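Side-chain contact in cDNA FLJ56608, highly similar to Homo sapiens chloride channel, calcium activated, family member 1 (CLCA1), mRNA (Homo sapiens, PDB 6PYO), which may mediate calcium-activated chloride conductance as a secreted channel regulator, here represented by its calcium-binding von Willebrand factor type A domain: residues Gly32-Leu36 and Leu37-Glu41. Residues are numbered along the deposited sequence; the frame is centred on the assembly and turned at random.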
loop_
_atom_site.group_PDB
_atom_site.type_symbol
_atom_site.label_atom_id
_atom_site.label_comp_id
_atom_site.label_asym_id
_atom_site.label_seq_id
_atom_site.Cartn_x
_atom_site.Cartn_y
_atom_site.Cartn_z
ATOM N N GLY A 32 2.553 9.120 -2.600
ATOM C CA GLY A 32 1.935 9.049 -1.287
ATOM C C GLY A 32 1.446 10.400 -0.794
ATOM O O GLY A 32 0.370 10.503 -0.212
ATOM N N GLN A 33 2.211 11.461 -1.053
ATOM C CA GLN A 33 1.794 12.785 -0.611
ATOM C C GLN A 33 0.578 13.255 -1.375
ATOM O O GLN A 33 -0.362 13.772 -0.780
ATOM C CB GLN A 33 2.914 13.802 -0.759
ATOM C CG GLN A 33 3.814 13.847 0.462
ATOM C CD GLN A 33 4.726 15.044 0.466
ATOM O OE1 GLN A 33 4.287 16.169 0.218
ATOM N NE2 GLN A 33 6.013 14.810 0.748
ATOM N N LEU A 34 0.575 13.084 -2.693
ATOM C CA LEU A 34 -0.601 13.406 -3.475
ATOM C C LEU A 34 -1.819 12.657 -2.973
ATOM O O LEU A 34 -2.890 13.248 -2.747
ATOM C CB LEU A 34 -0.361 13.076 -4.938
ATOM C CG LEU A 34 -1.405 13.654 -5.873
ATOM C CD1 LEU A 34 -1.083 15.142 -6.034
ATOM C CD2 LEU A 34 -1.420 12.932 -7.186
ATOM N N PHE A 35 -1.687 11.344 -2.797
ATOM C CA PHE A 35 -2.827 10.587 -2.314
ATOM C C PHE A 35 -3.314 11.103 -0.973
ATOM O O PHE A 35 -4.520 11.303 -0.777
ATOM C CB PHE A 35 -2.490 9.124 -2.199
ATOM C CG PHE A 35 -3.652 8.284 -1.847
ATOM C CD1 PHE A 35 -4.665 8.034 -2.781
ATOM C CD2 PHE A 35 -3.737 7.715 -0.602
ATOM C CE1 PHE A 35 -5.737 7.243 -2.461
ATOM C CE2 PHE A 35 -4.810 6.914 -0.277
ATOM C CZ PHE A 35 -5.811 6.686 -1.195
ATOM N N LEU A 36 -2.390 11.293 -0.027
ATOM C CA LEU A 36 -2.771 11.620 1.350
ATOM C C LEU A 36 -3.271 13.053 1.486
ATOM O O LEU A 36 -4.240 13.310 2.202
ATOM C CB LEU A 36 -1.581 11.389 2.292
ATOM C CG LEU A 36 -1.168 9.934 2.483
ATOM C CD1 LEU A 36 0.090 9.803 3.327
ATOM C CD2 LEU A 36 -2.335 9.191 3.140
ATOM N N LEU A 37 -2.627 13.999 0.829
ATOM C CA LEU A 37 -2.954 15.401 1.003
ATOM C C LEU A 37 -4.064 15.884 0.078
ATOM O O LEU A 37 -4.732 16.861 0.418
ATOM C CB LEU A 37 -1.714 16.256 0.781
ATOM C CG LEU A 37 -0.503 15.931 1.664
ATOM C CD1 LEU A 37 0.636 16.937 1.461
ATOM C CD2 LEU A 37 -0.824 15.871 3.147
ATOM N N GLN A 38 -4.320 15.208 -1.046
ATOM C CA GLN A 38 -5.297 15.727 -1.991
ATOM C C GLN A 38 -6.349 14.713 -2.407
ATOM O O GLN A 38 -7.517 15.073 -2.546
ATOM C CB GLN A 38 -4.575 16.280 -3.238
ATOM C CG GLN A 38 -4.290 17.774 -3.158
ATOM C CD GLN A 38 -3.038 18.184 -3.902
ATOM O OE1 GLN A 38 -1.928 18.052 -3.385
ATOM N NE2 GLN A 38 -3.205 18.697 -5.116
ATOM N N THR A 39 -5.983 13.456 -2.579
ATOM C CA THR A 39 -6.884 12.525 -3.238
ATOM C C THR A 39 -7.867 11.861 -2.278
ATOM O O THR A 39 -9.075 11.877 -2.547
ATOM C CB THR A 39 -6.056 11.490 -4.009
ATOM O OG1 THR A 39 -5.106 12.216 -4.791
ATOM C CG2 THR A 39 -6.948 10.602 -4.944
ATOM N N VAL A 40 -7.396 11.291 -1.162
ATOM C CA VAL A 40 -8.295 10.483 -0.344
ATOM C C VAL A 40 -9.360 11.417 0.227
ATOM O O VAL A 40 -9.073 12.575 0.558
ATOM C CB VAL A 40 -7.510 9.686 0.713
ATOM C CG1 VAL A 40 -7.000 10.561 1.822
ATOM C CG2 VAL A 40 -8.367 8.538 1.272
ATOM N N GLU A 41 -10.608 10.944 0.258
ATOM C CA GLU A 41 -11.771 11.768 0.571
ATOM C C GLU A 41 -12.069 11.781 2.070
ATOM O O GLU A 41 -11.785 10.822 2.805
ATOM C CB GLU A 41 -13.020 11.272 -0.187
ATOM C CG GLU A 41 -13.513 9.795 0.153
ATOM C CD GLU A 41 -12.929 8.663 -0.774
ATOM O OE1 GLU A 41 -11.675 8.569 -0.977
ATOM O OE2 GLU A 41 -13.745 7.866 -1.318
#
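F35 and V40 meet at the C-terminal end of helix 24-39, where CB of V40 sits over one face of the F35 ring, 4.2 Å from its centroid and displaced toward the rim: a CH-pi contact. Although the bond from CA to CB of F35 points away from the residues that follow, CG lies anti to the backbone N (chi1 -174°) and beside the carbonyl carbon, which lays the ring along the next turn. CD1 also comes within 3.9 Å of T39 CB, the two side chains crossing at about a right angle. Beneath this packing the backbone bonding changes step. L37 N still gives the ordinary i to i-4 bond, 2.8 Å to Q33 O. The carbonyl of L34 then serves two donors, Q38 N at 3.0 Å and T39 N at 3.1 Å, the second lying in the carbonyl plane. V40 N reaches back five residues to F35 O, 2.9 Å away with an N-H...O angle of 164°, whereas T39 N adds only a weak bond to that oxygen. Such i to i-5 bonds mark a pi-type turn closing the helix. Without the ring, as with an alanine here, V40 CB is likely to lose the face it rests on, and a gap would open beside V9 and L11 of strand 8-14. R70 of helix 67-74 donates hydrogen bonds to the carbonyl oxygens of L36, just before the turn, and V40, just after it. The amides of L37 to V40 and the carbonyls of Q33 to L36 thus all have partners as the chain leaves for strand 45-51 in this beta-alpha-beta unit, with apolar contacts on the sheet side and polar bonds holding the turn.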